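Local coordinates for protein putative LacI-family transcriptional regulator (Bacteroides fragilis, PDB 3GBV) that probably acts as a LacI-family transcriptional regulator, sensing a small effector with its periplasmic-binding-protein-like domain and controlling DNA binding accordingly, at residues A[115-120]-A[151-156]; A[111-116]-A[279-284]; A[135-140]-A[171-176]; A[201-206]-A[225-230]. All blocks are in the same frame, centred on the assembly; numbering follows the deposited sequence.

Overall arrangement
The chain folds into two alpha/beta lobes. Contact 2 lies in the first, in the parallel sheet that holds strands 111-114 and 278-280. Contacts 3 and 4 lie in the second. Strands 137-144 and 203-206 are neighbours in its sheet, and the contact centres are about 10 Å apart. Contact 1 joins the starts of helices 117-131 and 152-168. It shares Gln-115 and Asn-116 with contact 2, about 10 Å away between centres. Contacts 3 and 4 follow in series inside the chain loop closed by contact 2. Contacts 1 and 2 lie near where the chain passes between the lobes, where an effector probably binds in such regulators.

Contact 1 (A[115-120]-A[151-156]); sequences QNSHQS and SNQQES
The side chain of Gln-153 reaches across to Gln-115 and Ser-117. The two glutamine side chains cross at about a right angle, with their amide planes 53° apart. NE2 of Gln-153 donates to the backbone O of Gln-115 at 3.1 Å. The bond is nearly straight, 174° at the hydrogen. The acceptor lies in the amide plane of Gln-153, but the donor stands above the carbonyl plane of Gln-115. Gln-153 gets there by a bend at its second torsion (chi2 76°), which also carries OE1 alongside Ser-117. That oxygen lies 3.2 Å from Ser-117 CA and accepts from Arg-157 NE. NE2 also donates to Asp-101 O. Ser-117 and Ser-156 also meet, at a closeness that is doubtful. OE1 of Gln-115 takes the hydroxyl of Ser-120 at 2.7 Å, again from above its carbonyl plane. Both helices are capped at their first turn. Asn-116 OD1 accepts from Gln-119 N, and Ser-151 OG from Gln-154 N. A bound 1,2-ethanediol, probably from the crystallisation liquor, lies about 5 Å from the Gln-153 side chain, consistent with a nearby pocket. With bonds at both ends, the buried Gln-153 amide has its polar atoms satisfied and its rotation fixed.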
loop_
_atom_site.group_PDB
_atom_site.type_symbol
_atom_site.label_atom_id
_atom_site.label_comp_id
_atom_site.label_asym_id
_atom_site.label_seq_id
_atom_site.Cartn_x
_atom_site.Cartn_y
_atom_site.Cartn_z
ATOM N N GLN A 115 13.044 -3.128 -3.118
ATOM C CA GLN A 115 12.511 -3.873 -1.999
ATOM C C GLN A 115 13.581 -4.696 -1.324
ATOM O O GLN A 115 14.647 -4.958 -1.887
ATOM C CB GLN A 115 11.408 -4.839 -2.438
ATOM C CG GLN A 115 10.161 -4.212 -3.012
ATOM C CD GLN A 115 9.049 -5.225 -3.177
ATOM O OE1 GLN A 115 9.285 -6.370 -3.569
ATOM N NE2 GLN A 115 7.827 -4.808 -2.889
ATOM N N ASN A 116 13.294 -5.068 -0.088
ATOM C CA ASN A 116 14.163 -5.945 0.646
ATOM C C ASN A 116 13.669 -7.276 0.043
ATOM O O ASN A 116 12.638 -7.826 0.465
ATOM C CB ASN A 116 13.846 -5.882 2.135
ATOM C CG ASN A 116 14.576 -6.948 2.916
ATOM O OD1 ASN A 116 14.515 -8.130 2.576
ATOM N ND2 ASN A 116 15.273 -6.537 3.968
ATOM N N SER A 117 14.388 -7.747 -0.973
ATOM C CA SER A 117 14.033 -8.956 -1.700
ATOM C C SER A 117 13.727 -10.168 -0.824
ATOM O O SER A 117 12.765 -10.899 -1.078
ATOM C CB SER A 117 15.141 -9.298 -2.694
ATOM O OG SER A 117 16.387 -9.436 -2.031
ATOM N N HIS A 118 14.536 -10.373 0.209
ATOM C CA HIS A 118 14.336 -11.499 1.105
ATOM C C HIS A 118 12.973 -11.420 1.787
ATOM O O HIS A 118 12.209 -12.381 1.771
ATOM C CB HIS A 118 15.452 -11.548 2.156
ATOM C CG HIS A 118 15.463 -12.810 2.964
ATOM N ND1 HIS A 118 15.171 -12.836 4.312
ATOM C CD2 HIS A 118 15.708 -14.095 2.610
ATOM C CE1 HIS A 118 15.235 -14.080 4.752
ATOM N NE2 HIS A 118 15.558 -14.865 3.739
ATOM N N GLN A 119 12.675 -10.262 2.372
ATOM C CA GLN A 119 11.408 -10.037 3.069
ATOM C C GLN A 119 10.222 -10.035 2.112
ATOM O O GLN A 119 9.133 -10.463 2.477
ATOM C CB GLN A 119 11.446 -8.704 3.818
ATOM C CG GLN A 119 10.256 -8.453 4.725
ATOM C CD GLN A 119 10.186 -9.444 5.870
ATOM O OE1 GLN A 119 11.220 -9.854 6.408
ATOM N NE2 GLN A 119 8.969 -9.824 6.263
ATOM N N SER A 120 10.438 -9.543 0.896
ATOM C CA SER A 120 9.377 -9.484 -0.097
ATOM C C SER A 120 8.922 -10.892 -0.460
ATOM O O SER A 120 7.731 -11.141 -0.645
ATOM C CB SER A 120 9.857 -8.751 -1.350
ATOM O OG SER A 120 8.852 -8.731 -2.350
ATOM N N SER A 151 18.478 -11.423 -12.292
ATOM C CA SER A 151 17.933 -10.467 -11.332
ATOM C C SER A 151 18.179 -10.923 -9.900
ATOM O O SER A 151 17.596 -11.908 -9.448
ATOM C CB SER A 151 16.428 -10.280 -11.539
ATOM O OG SER A 151 15.874 -9.429 -10.545
ATOM N N ASN A 152 19.039 -10.210 -9.184
ATOM C CA ASN A 152 19.318 -10.568 -7.800
ATOM C C ASN A 152 18.067 -10.404 -6.944
ATOM O O ASN A 152 17.806 -11.219 -6.054
ATOM C CB ASN A 152 20.465 -9.718 -7.236
ATOM C CG ASN A 152 21.817 -10.114 -7.804
ATOM O OD1 ASN A 152 22.053 -11.289 -8.104
ATOM N ND2 ASN A 152 22.718 -9.143 -7.941
ATOM N N GLN A 153 17.296 -9.350 -7.210
ATOM C CA GLN A 153 16.060 -9.116 -6.470
ATOM C C GLN A 153 15.182 -10.365 -6.610
ATOM O O GLN A 153 14.659 -10.875 -5.619
ATOM C CB GLN A 153 15.328 -7.882 -7.022
ATOM C CG GLN A 153 13.903 -7.672 -6.480
ATOM C CD GLN A 153 13.858 -7.119 -5.063
ATOM O OE1 GLN A 153 12.950 -7.445 -4.285
ATOM N NE2 GLN A 153 14.819 -6.265 -4.725
ATOM N N GLN A 154 15.042 -10.859 -7.839
ATOM C CA GLN A 154 14.226 -12.048 -8.114
ATOM C C GLN A 154 14.728 -13.302 -7.410
ATOM O O GLN A 154 13.958 -14.002 -6.759
ATOM C CB GLN A 154 14.167 -12.311 -9.618
ATOM C CG GLN A 154 13.260 -11.347 -10.373
ATOM C CD GLN A 154 13.423 -11.463 -11.872
ATOM O OE1 GLN A 154 13.890 -12.484 -12.370
ATOM N NE2 GLN A 154 13.032 -10.421 -12.599
ATOM N N GLU A 155 16.022 -13.575 -7.545
ATOM C CA GLU A 155 16.642 -14.742 -6.931
ATOM C C GLU A 155 16.480 -14.693 -5.417
ATOM O O GLU A 155 16.063 -15.659 -4.783
ATOM C CB GLU A 155 18.133 -14.785 -7.270
ATOM C CG GLU A 155 18.855 -16.032 -6.778
ATOM C CD GLU A 155 20.331 -15.780 -6.477
ATOM O OE1 GLU A 155 20.992 -15.086 -7.281
ATOM O OE2 GLU A 155 20.830 -16.280 -5.440
ATOM N N SER A 156 16.810 -13.547 -4.846
ATOM C CA SER A 156 16.726 -13.347 -3.415
ATOM C C SER A 156 15.285 -13.504 -2.900
ATOM O O SER A 156 15.056 -14.087 -1.830
ATOM C CB SER A 156 17.275 -11.959 -3.094
ATOM O OG SER A 156 17.878 -11.935 -1.826
#

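Contact 2 (A[111-116]-A[279-284]); sequences AFFGQN and NYMPID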
loop_
_atom_site.group_PDB
_atom_site.type_symbol
_atom_site.label_atom_id
_atom_site.label_comp_id
_atom_site.label_asym_id
_atom_site.label_seq_id
_atom_site.Cartn_x
_atom_site.Cartn_y
_atom_site.Cartn_z
ATOM N N ALA A 111 23.744 4.842 -3.100
ATOM C CA ALA A 111 22.414 4.580 -2.558
ATOM C C ALA A 111 21.659 3.513 -3.360
ATOM O O ALA A 111 21.929 3.297 -4.547
ATOM C CB ALA A 111 21.611 5.868 -2.525
ATOM N N PHE A 112 20.709 2.857 -2.697
ATOM C CA PHE A 112 19.903 1.804 -3.304
ATOM C C PHE A 112 18.433 2.033 -3.021
ATOM O O PHE A 112 18.053 2.406 -1.910
ATOM C CB PHE A 112 20.295 0.428 -2.749
ATOM C CG PHE A 112 19.316 -0.676 -3.091
ATOM C CD1 PHE A 112 19.250 -1.196 -4.379
ATOM C CD2 PHE A 112 18.456 -1.186 -2.122
ATOM C CE1 PHE A 112 18.340 -2.210 -4.698
ATOM C CE2 PHE A 112 17.543 -2.201 -2.427
ATOM C CZ PHE A 112 17.485 -2.711 -3.716
ATOM N N PHE A 113 17.617 1.803 -4.043
ATOM C CA PHE A 113 16.173 1.955 -3.949
ATOM C C PHE A 113 15.576 0.696 -4.539
ATOM O O PHE A 113 15.782 0.386 -5.723
ATOM C CB PHE A 113 15.692 3.176 -4.741
ATOM C CG PHE A 113 16.086 4.487 -4.131
ATOM C CD1 PHE A 113 15.322 5.053 -3.121
ATOM C CD2 PHE A 113 17.243 5.144 -4.543
ATOM C CE1 PHE A 113 15.704 6.247 -2.524
ATOM C CE2 PHE A 113 17.634 6.338 -3.951
ATOM C CZ PHE A 113 16.862 6.890 -2.940
ATOM N N GLY A 114 14.844 -0.028 -3.701
ATOM C CA GLY A 114 14.213 -1.261 -4.120
ATOM C C GLY A 114 13.678 -1.987 -2.902
ATOM O O GLY A 114 13.831 -1.522 -1.767
ATOM N N GLN A 115 13.044 -3.128 -3.118
ATOM C CA GLN A 115 12.511 -3.873 -1.999
ATOM C C GLN A 115 13.581 -4.696 -1.324
ATOM O O GLN A 115 14.647 -4.958 -1.887
ATOM C CB GLN A 115 11.408 -4.839 -2.438
ATOM C CG GLN A 115 10.161 -4.212 -3.012
ATOM C CD GLN A 115 9.049 -5.225 -3.177
ATOM O OE1 GLN A 115 9.285 -6.370 -3.569
ATOM N NE2 GLN A 115 7.827 -4.808 -2.889
ATOM N N ASN A 116 13.294 -5.068 -0.088
ATOM C CA ASN A 116 14.163 -5.945 0.646
ATOM C C ASN A 116 13.669 -7.276 0.043
ATOM O O ASN A 116 12.638 -7.826 0.465
ATOM C CB ASN A 116 13.846 -5.882 2.135
ATOM C CG ASN A 116 14.576 -6.948 2.916
ATOM O OD1 ASN A 116 14.515 -8.130 2.576
ATOM N ND2 ASN A 116 15.273 -6.537 3.968
ATOM N N ASN A 279 17.539 2.194 0.867
ATOM C CA ASN A 279 16.183 2.720 0.869
ATOM C C ASN A 279 15.257 1.597 0.415
ATOM O O ASN A 279 14.989 1.428 -0.780
ATOM C CB ASN A 279 16.100 3.911 -0.075
ATOM C CG ASN A 279 17.028 5.024 0.339
ATOM O OD1 ASN A 279 16.671 5.867 1.162
ATOM N ND2 ASN A 279 18.245 5.014 -0.199
ATOM N N TYR A 280 14.809 0.806 1.382
ATOM C CA TYR A 280 13.926 -0.305 1.103
ATOM C C TYR A 280 12.525 0.214 0.833
ATOM O O TYR A 280 11.934 0.900 1.659
ATOM C CB TYR A 280 13.934 -1.297 2.276
ATOM C CG TYR A 280 15.197 -2.138 2.352
ATOM C CD1 TYR A 280 15.675 -2.814 1.226
ATOM C CD2 TYR A 280 15.892 -2.286 3.554
ATOM C CE1 TYR A 280 16.807 -3.617 1.292
ATOM C CE2 TYR A 280 17.031 -3.089 3.637
ATOM C CZ TYR A 280 17.481 -3.753 2.505
ATOM O OH TYR A 280 18.589 -4.565 2.584
HETATM N N MSE A 281 12.010 -0.099 -0.346
HETATM C CA MSE A 281 10.674 0.333 -0.750
HETATM C C MSE A 281 9.619 -0.561 -0.099
HETATM O O MSE A 281 9.923 -1.662 0.347
HETATM C CB MSE A 281 10.553 0.269 -2.274
HETATM C CG MSE A 281 11.617 1.101 -2.989
HETATM SE SE MSE A 281 11.400 2.982 -2.407
HETATM C CE MSE A 281 9.733 3.547 -3.271
ATOM N N PRO A 282 8.364 -0.098 -0.040
ATOM C CA PRO A 282 7.309 -0.911 0.576
ATOM C C PRO A 282 6.921 -2.158 -0.212
ATOM O O PRO A 282 7.172 -2.255 -1.416
ATOM C CB PRO A 282 6.148 0.073 0.705
ATOM C CG PRO A 282 6.337 0.961 -0.471
ATOM C CD PRO A 282 7.832 1.199 -0.492
ATOM N N ILE A 283 6.324 -3.114 0.497
ATOM C CA ILE A 283 5.854 -4.371 -0.082
ATOM C C ILE A 283 4.320 -4.270 -0.053
ATOM O O ILE A 283 3.658 -4.803 0.841
ATOM C CB ILE A 283 6.374 -5.555 0.781
ATOM C CG1 ILE A 283 7.912 -5.563 0.740
ATOM C CG2 ILE A 283 5.801 -6.877 0.299
ATOM C CD1 ILE A 283 8.546 -6.377 1.844
ATOM N N ASP A 284 3.768 -3.554 -1.030
ATOM C CA ASP A 284 2.327 -3.336 -1.104
ATOM C C ASP A 284 1.521 -4.486 -1.698
ATOM O O ASP A 284 1.852 -5.017 -2.762
ATOM C CB ASP A 284 2.016 -2.060 -1.899
ATOM C CG ASP A 284 2.589 -0.806 -1.248
ATOM O OD1 ASP A 284 2.619 -0.745 -0.001
ATOM O OD2 ASP A 284 2.996 0.124 -1.989
HETATM O O HOH W 1 11.113 -3.794 1.063
#
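This is a parallel strand pairing at the border of the first lobe's sheet, where strand 278-280 is an edge strand within the chain. Phe-113 pairs with Asn-279 and Gly-114 with Tyr-280. Two of the three backbone bonds run from Gly-114 N to Asn-279 O and from Met-281 N to Gly-114 O, the latter 2.7 Å. Phe-112 O takes two donors from one residue. Asn-279 N reaches it at 2.8 Å and Asn-279 ND2 at 3.1 Å, from opposite faces of the carbonyl plane. The same amide stacks on the Phe-113 ring, their planes 12° apart and ND2 over the face toward the rim. These bridge partners share a face of the sheet, and like first torsions (chi1 -70° and -60°) keep ring and amide side by side. Phe-112 CE2 meets Tyr-280 CE1 at 4.0 Å. The sheet belongs to the periplasmic binding protein fold, and helix 254-270 covers the Phe-113 and Met-281 side. Past Gly-114 the contact continues through Gln-115 and Asn-116. Asn-116 CB sits over a face of the Tyr-280 ring in a CH-pi contact, 3.9 Å from the centroid. Gln-115 is stretched out beyond CG, and its NE2 donates to Pro-282 O at 3.0 Å. A water accepts from Asn-116 N and donates to Met-281 O. Tyr-293 of the second subunit packs on Asn-116, Pro-282 and Ile-283.

Contact 3 (A[135-140]-A[171-176]); sequences DREIVI and ACNILE
A beta-alpha-beta unit is closed here. Strands 137-144 and 173-180 lie side by side and parallel, with helix 152-168 connecting them. Strand 173-180 is one of the two outermost strands of its sheet within the chain. The axes of the short strands cross at -33°. Four backbone bonds join them: Asn-173 N to Arg-136 O, Ile-138 N to Asn-173 O, Leu-175 N to Ile-138 O and Ile-140 N to Leu-175 O. One face of the sheet carries Ile-138, Ile-140, Ile-174 and Glu-176. Ile-174 CG2 touches Ile-140 CD1 at 3.7 Å and Ile-138 CD1 at 3.9 Å. Ile-138 and Ile-174 run side by side and point the same way. Ile-138 has CG1 between the backbone N and the carbonyl carbon (chi1 57°), which turns its CG2 to Cys-172 SG, also 3.9 Å off. Helices 117-131 and 152-168 cover this face. On the other face Val-139 CB meets Leu-175 CB at 3.9 Å, and Phe-194 packs on both residues. Glu-137 lies alongside Asn-173 there, with its CG 3.3 Å from Asn-173 CB. Its OE2 also reaches Leu-175 CD2 at 3.6 Å. Toward the exposed edge Glu-176 forms salt bridges with Arg-142 and with Arg-162 of the covering helix 152-168. The face is therefore apolar at its isoleucines, with charge pairs bordering that packing.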
loop_
_atom_site.group_PDB
_atom_site.type_symbol
_atom_site.label_atom_id
_atom_site.label_comp_id
_atom_site.label_asym_id
_atom_site.label_seq_id
_atom_site.Cartn_x
_atom_site.Cartn_y
_atom_site.Cartn_z
ATOM N N ASP A 135 -2.986 -27.347 0.132
ATOM C CA ASP A 135 -2.471 -27.722 -1.182
ATOM C C ASP A 135 -1.189 -28.534 -1.028
ATOM O O ASP A 135 -0.274 -28.138 -0.309
ATOM C CB ASP A 135 -2.183 -26.462 -2.001
ATOM C CG ASP A 135 -3.184 -26.245 -3.113
ATOM O OD1 ASP A 135 -3.029 -26.870 -4.183
ATOM O OD2 ASP A 135 -4.131 -25.457 -2.914
ATOM N N ARG A 136 -1.119 -29.667 -1.712
ATOM C CA ARG A 136 0.055 -30.516 -1.617
ATOM C C ARG A 136 1.246 -29.932 -2.380
ATOM O O ARG A 136 2.404 -30.187 -2.035
ATOM C CB ARG A 136 -0.281 -31.919 -2.134
ATOM C CG ARG A 136 -1.350 -32.654 -1.314
ATOM C CD ARG A 136 -0.799 -33.235 -0.007
ATOM N NE ARG A 136 -0.407 -32.222 0.979
ATOM C CZ ARG A 136 -1.236 -31.623 1.838
ATOM N NH1 ARG A 136 -2.529 -31.920 1.852
ATOM N NH2 ARG A 136 -0.764 -30.724 2.694
ATOM N N GLU A 137 0.962 -29.145 -3.410
ATOM C CA GLU A 137 2.028 -28.545 -4.199
ATOM C C GLU A 137 1.670 -27.156 -4.686
ATOM O O GLU A 137 0.501 -26.792 -4.767
ATOM C CB GLU A 137 2.337 -29.394 -5.436
ATOM C CG GLU A 137 2.749 -30.819 -5.172
ATOM C CD GLU A 137 2.915 -31.605 -6.460
ATOM O OE1 GLU A 137 1.909 -31.791 -7.177
ATOM O OE2 GLU A 137 4.049 -32.032 -6.763
ATOM N N ILE A 138 2.700 -26.392 -5.019
ATOM C CA ILE A 138 2.537 -25.052 -5.566
ATOM C C ILE A 138 3.666 -24.932 -6.569
ATOM O O ILE A 138 4.592 -25.753 -6.571
ATOM C CB ILE A 138 2.642 -23.953 -4.470
ATOM C CG1 ILE A 138 3.980 -24.041 -3.727
ATOM C CG2 ILE A 138 1.495 -24.101 -3.485
ATOM C CD1 ILE A 138 5.126 -23.299 -4.401
ATOM N N VAL A 139 3.605 -23.938 -7.440
ATOM C CA VAL A 139 4.660 -23.803 -8.426
ATOM C C VAL A 139 5.157 -22.383 -8.595
ATOM O O VAL A 139 4.389 -21.426 -8.527
ATOM C CB VAL A 139 4.203 -24.337 -9.800
ATOM C CG1 VAL A 139 2.962 -23.588 -10.263
ATOM C CG2 VAL A 139 5.333 -24.201 -10.818
ATOM N N ILE A 140 6.461 -22.268 -8.800
ATOM C CA ILE A 140 7.104 -20.988 -9.038
ATOM C C ILE A 140 7.278 -20.889 -10.549
ATOM O O ILE A 140 7.795 -21.816 -11.173
ATOM C CB ILE A 140 8.510 -20.926 -8.415
ATOM C CG1 ILE A 140 8.421 -21.024 -6.892
ATOM C CG2 ILE A 140 9.204 -19.642 -8.860
ATOM C CD1 ILE A 140 9.754 -21.190 -6.222
ATOM N N ALA A 171 6.082 -29.651 4.168
ATOM C CA ALA A 171 5.534 -30.774 3.425
ATOM C C ALA A 171 5.061 -30.405 2.023
ATOM O O ALA A 171 4.896 -31.272 1.168
ATOM C CB ALA A 171 4.396 -31.396 4.207
ATOM N N CYS A 172 4.837 -29.121 1.778
ATOM C CA CYS A 172 4.370 -28.704 0.465
ATOM C C CYS A 172 5.492 -28.811 -0.556
ATOM O O CYS A 172 6.593 -28.313 -0.335
ATOM C CB CYS A 172 3.848 -27.266 0.519
ATOM S SG CYS A 172 3.027 -26.726 -0.993
ATOM N N ASN A 173 5.201 -29.470 -1.671
ATOM C CA ASN A 173 6.162 -29.654 -2.746
ATOM C C ASN A 173 6.224 -28.371 -3.565
ATOM O O ASN A 173 5.193 -27.813 -3.928
ATOM C CB ASN A 173 5.712 -30.806 -3.640
ATOM C CG ASN A 173 6.732 -31.159 -4.691
ATOM O OD1 ASN A 173 6.435 -31.885 -5.640
ATOM N ND2 ASN A 173 7.950 -30.662 -4.523
ATOM N N ILE A 174 7.432 -27.911 -3.865
ATOM C CA ILE A 174 7.608 -26.690 -4.638
ATOM C C ILE A 174 8.087 -27.001 -6.053
ATOM O O ILE A 174 9.257 -27.289 -6.276
ATOM C CB ILE A 174 8.612 -25.746 -3.937
ATOM C CG1 ILE A 174 8.076 -25.390 -2.547
ATOM C CG2 ILE A 174 8.850 -24.493 -4.783
ATOM C CD1 ILE A 174 9.005 -24.523 -1.724
ATOM N N LEU A 175 7.160 -26.945 -7.000
ATOM C CA LEU A 175 7.461 -27.210 -8.400
ATOM C C LEU A 175 8.021 -25.949 -9.060
ATOM O O LEU A 175 7.869 -24.835 -8.549
ATOM C CB LEU A 175 6.193 -27.659 -9.133
ATOM C CG LEU A 175 5.464 -28.909 -8.616
ATOM C CD1 LEU A 175 4.183 -29.118 -9.413
ATOM C CD2 LEU A 175 6.366 -30.139 -8.729
ATOM N N GLU A 176 8.666 -26.131 -10.203
ATOM C CA GLU A 176 9.249 -25.016 -10.927
ATOM C C GLU A 176 8.985 -25.184 -12.416
ATOM O O GLU A 176 9.036 -26.294 -12.937
ATOM C CB GLU A 176 10.757 -24.968 -10.687
ATOM C CG GLU A 176 11.161 -24.781 -9.240
ATOM C CD GLU A 176 12.623 -25.127 -8.999
ATOM O OE1 GLU A 176 12.936 -26.336 -8.957
ATOM O OE2 GLU A 176 13.455 -24.199 -8.859
#

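Contact 4 (A[201-206]-A[225-230]); sequences VKHGIT and DFSLIG
The Phe-226 ring lies against the backbone of 201-206. One face takes Lys-202 O and His-203 CA, the latter 4.0 Å above the plane and offset to the rim. At its edge, in plane, are Val-201 O and Leu-228 CD1. Val-201 CG2 touches CE1 of the ring at 3.6 Å. The ring is carried there by a first torsion with CG opposite the backbone N (chi1 -164°). Phe-195 meets it edge-to-face, and Leu-218 also packs on it. The His-203 ring has Ser-227 OG at its edge, but so close that the approach is doubtful. Its ND1 is hydrogen-bonded to Asp-135 OD2, which ties this strand to the segment before strand 137-144. Along the strands, Ser-227 N donates to Lys-202 O at 3.1 Å and Gly-204 N to Ser-227 O at 3.2 Å. Thr-206 N donates to Ile-229 O. The bond from Ile-229 N to Gly-204 O is weak. Ile-205 CD1 meets Ile-229 CG2 at 3.9 Å, under helix 117-131. At the outer end Lys-202 NZ makes a long, weak salt bridge to Asp-225 OD1, 3.5 Å away. The strands are parallel, their axes 22° apart, and helix 212-220 joins them. This is a beta-alpha-beta crossover in the second lobe of the periplasmic binding protein fold.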
loop_
_atom_site.group_PDB
_atom_site.type_symbol
_atom_site.label_atom_id
_atom_site.label_comp_id
_atom_site.label_asym_id
_atom_site.label_seq_id
_atom_site.Cartn_x
_atom_site.Cartn_y
_atom_site.Cartn_z
ATOM N N VAL A 201 -1.970 -29.246 -9.537
ATOM C CA VAL A 201 -1.476 -27.970 -9.015
ATOM C C VAL A 201 -2.526 -26.866 -9.219
ATOM O O VAL A 201 -3.022 -26.665 -10.329
ATOM C CB VAL A 201 -0.134 -27.574 -9.699
ATOM C CG1 VAL A 201 -0.336 -27.405 -11.187
ATOM C CG2 VAL A 201 0.417 -26.291 -9.090
ATOM N N LYS A 202 -2.865 -26.156 -8.144
ATOM C CA LYS A 202 -3.880 -25.103 -8.218
ATOM C C LYS A 202 -3.403 -23.682 -7.895
ATOM O O LYS A 202 -4.098 -22.706 -8.196
ATOM C CB LYS A 202 -5.054 -25.464 -7.303
ATOM C CG LYS A 202 -5.655 -26.829 -7.613
ATOM C CD LYS A 202 -6.599 -27.316 -6.526
ATOM C CE LYS A 202 -8.002 -26.778 -6.709
ATOM N NZ LYS A 202 -8.035 -25.289 -6.741
ATOM N N HIS A 203 -2.229 -23.556 -7.284
ATOM C CA HIS A 203 -1.710 -22.236 -6.949
ATOM C C HIS A 203 -0.263 -22.028 -7.385
ATOM O O HIS A 203 0.552 -22.950 -7.314
ATOM C CB HIS A 203 -1.864 -21.987 -5.451
ATOM C CG HIS A 203 -3.290 -21.904 -5.011
ATOM N ND1 HIS A 203 -3.907 -22.905 -4.290
ATOM C CD2 HIS A 203 -4.235 -20.962 -5.234
ATOM C CE1 HIS A 203 -5.172 -22.579 -4.088
ATOM N NE2 HIS A 203 -5.398 -21.406 -4.652
ATOM N N GLY A 204 0.046 -20.815 -7.840
ATOM C CA GLY A 204 1.394 -20.519 -8.296
ATOM C C GLY A 204 1.843 -19.099 -8.021
ATOM O O GLY A 204 1.062 -18.272 -7.558
ATOM N N ILE A 205 3.106 -18.814 -8.329
ATOM C CA ILE A 205 3.677 -17.498 -8.092
ATOM C C ILE A 205 4.881 -17.260 -8.996
ATOM O O ILE A 205 5.565 -18.205 -9.385
ATOM C CB ILE A 205 4.132 -17.366 -6.606
ATOM C CG1 ILE A 205 4.737 -15.986 -6.343
ATOM C CG2 ILE A 205 5.172 -18.447 -6.274
ATOM C CD1 ILE A 205 5.016 -15.733 -4.872
ATOM N N THR A 206 5.116 -15.996 -9.344
ATOM C CA THR A 206 6.264 -15.604 -10.148
ATOM C C THR A 206 6.915 -14.395 -9.463
ATOM O O THR A 206 6.232 -13.607 -8.804
ATOM C CB THR A 206 5.869 -15.209 -11.590
ATOM O OG1 THR A 206 7.064 -15.031 -12.364
ATOM C CG2 THR A 206 5.084 -13.907 -11.610
ATOM N N ASP A 225 -9.378 -22.862 -12.505
ATOM C CA ASP A 225 -9.051 -23.649 -11.326
ATOM C C ASP A 225 -7.580 -23.472 -10.939
ATOM O O ASP A 225 -6.919 -24.412 -10.489
ATOM C CB ASP A 225 -9.357 -25.124 -11.586
ATOM C CG ASP A 225 -9.355 -25.943 -10.319
ATOM O OD1 ASP A 225 -10.196 -25.667 -9.434
ATOM O OD2 ASP A 225 -8.510 -26.855 -10.201
ATOM N N PHE A 226 -7.081 -22.253 -11.111
ATOM C CA PHE A 226 -5.695 -21.927 -10.795
ATOM C C PHE A 226 -5.581 -20.416 -10.597
ATOM O O PHE A 226 -6.121 -19.641 -11.393
ATOM C CB PHE A 226 -4.783 -22.351 -11.948
ATOM C CG PHE A 226 -3.325 -22.409 -11.586
ATOM C CD1 PHE A 226 -2.764 -23.587 -11.112
ATOM C CD2 PHE A 226 -2.510 -21.287 -11.720
ATOM C CE1 PHE A 226 -1.406 -23.650 -10.775
ATOM C CE2 PHE A 226 -1.146 -21.340 -11.384
ATOM C CZ PHE A 226 -0.599 -22.522 -10.914
ATOM N N SER A 227 -4.878 -20.003 -9.543
ATOM C CA SER A 227 -4.687 -18.584 -9.250
ATOM C C SER A 227 -3.210 -18.224 -9.041
ATOM O O SER A 227 -2.455 -18.971 -8.410
ATOM C CB SER A 227 -5.489 -18.193 -8.009
ATOM O OG SER A 227 -5.031 -18.894 -6.869
ATOM N N LEU A 228 -2.810 -17.074 -9.581
ATOM C CA LEU A 228 -1.438 -16.605 -9.462
ATOM C C LEU A 228 -1.266 -15.470 -8.466
ATOM O O LEU A 228 -2.215 -14.780 -8.090
ATOM C CB LEU A 228 -0.906 -16.053 -10.794
ATOM C CG LEU A 228 -0.610 -16.785 -12.105
ATOM C CD1 LEU A 228 -0.115 -18.191 -11.820
ATOM C CD2 LEU A 228 -1.844 -16.797 -12.962
ATOM N N ILE A 229 -0.013 -15.287 -8.066
ATOM C CA ILE A 229 0.399 -14.186 -7.222
ATOM C C ILE A 229 1.527 -13.622 -8.077
ATOM O O ILE A 229 2.417 -14.352 -8.506
ATOM C CB ILE A 229 0.941 -14.634 -5.858
ATOM C CG1 ILE A 229 -0.229 -14.963 -4.932
ATOM C CG2 ILE A 229 1.807 -13.512 -5.237
ATOM C CD1 ILE A 229 0.177 -15.134 -3.484
ATOM N N GLY A 230 1.465 -12.334 -8.365
ATOM C CA GLY A 230 2.491 -11.740 -9.193
ATOM C C GLY A 230 3.026 -10.446 -8.640
ATOM O O GLY A 230 2.643 -10.011 -7.555
HETATM O O HOH W 2 -5.567 -27.012 -11.306
#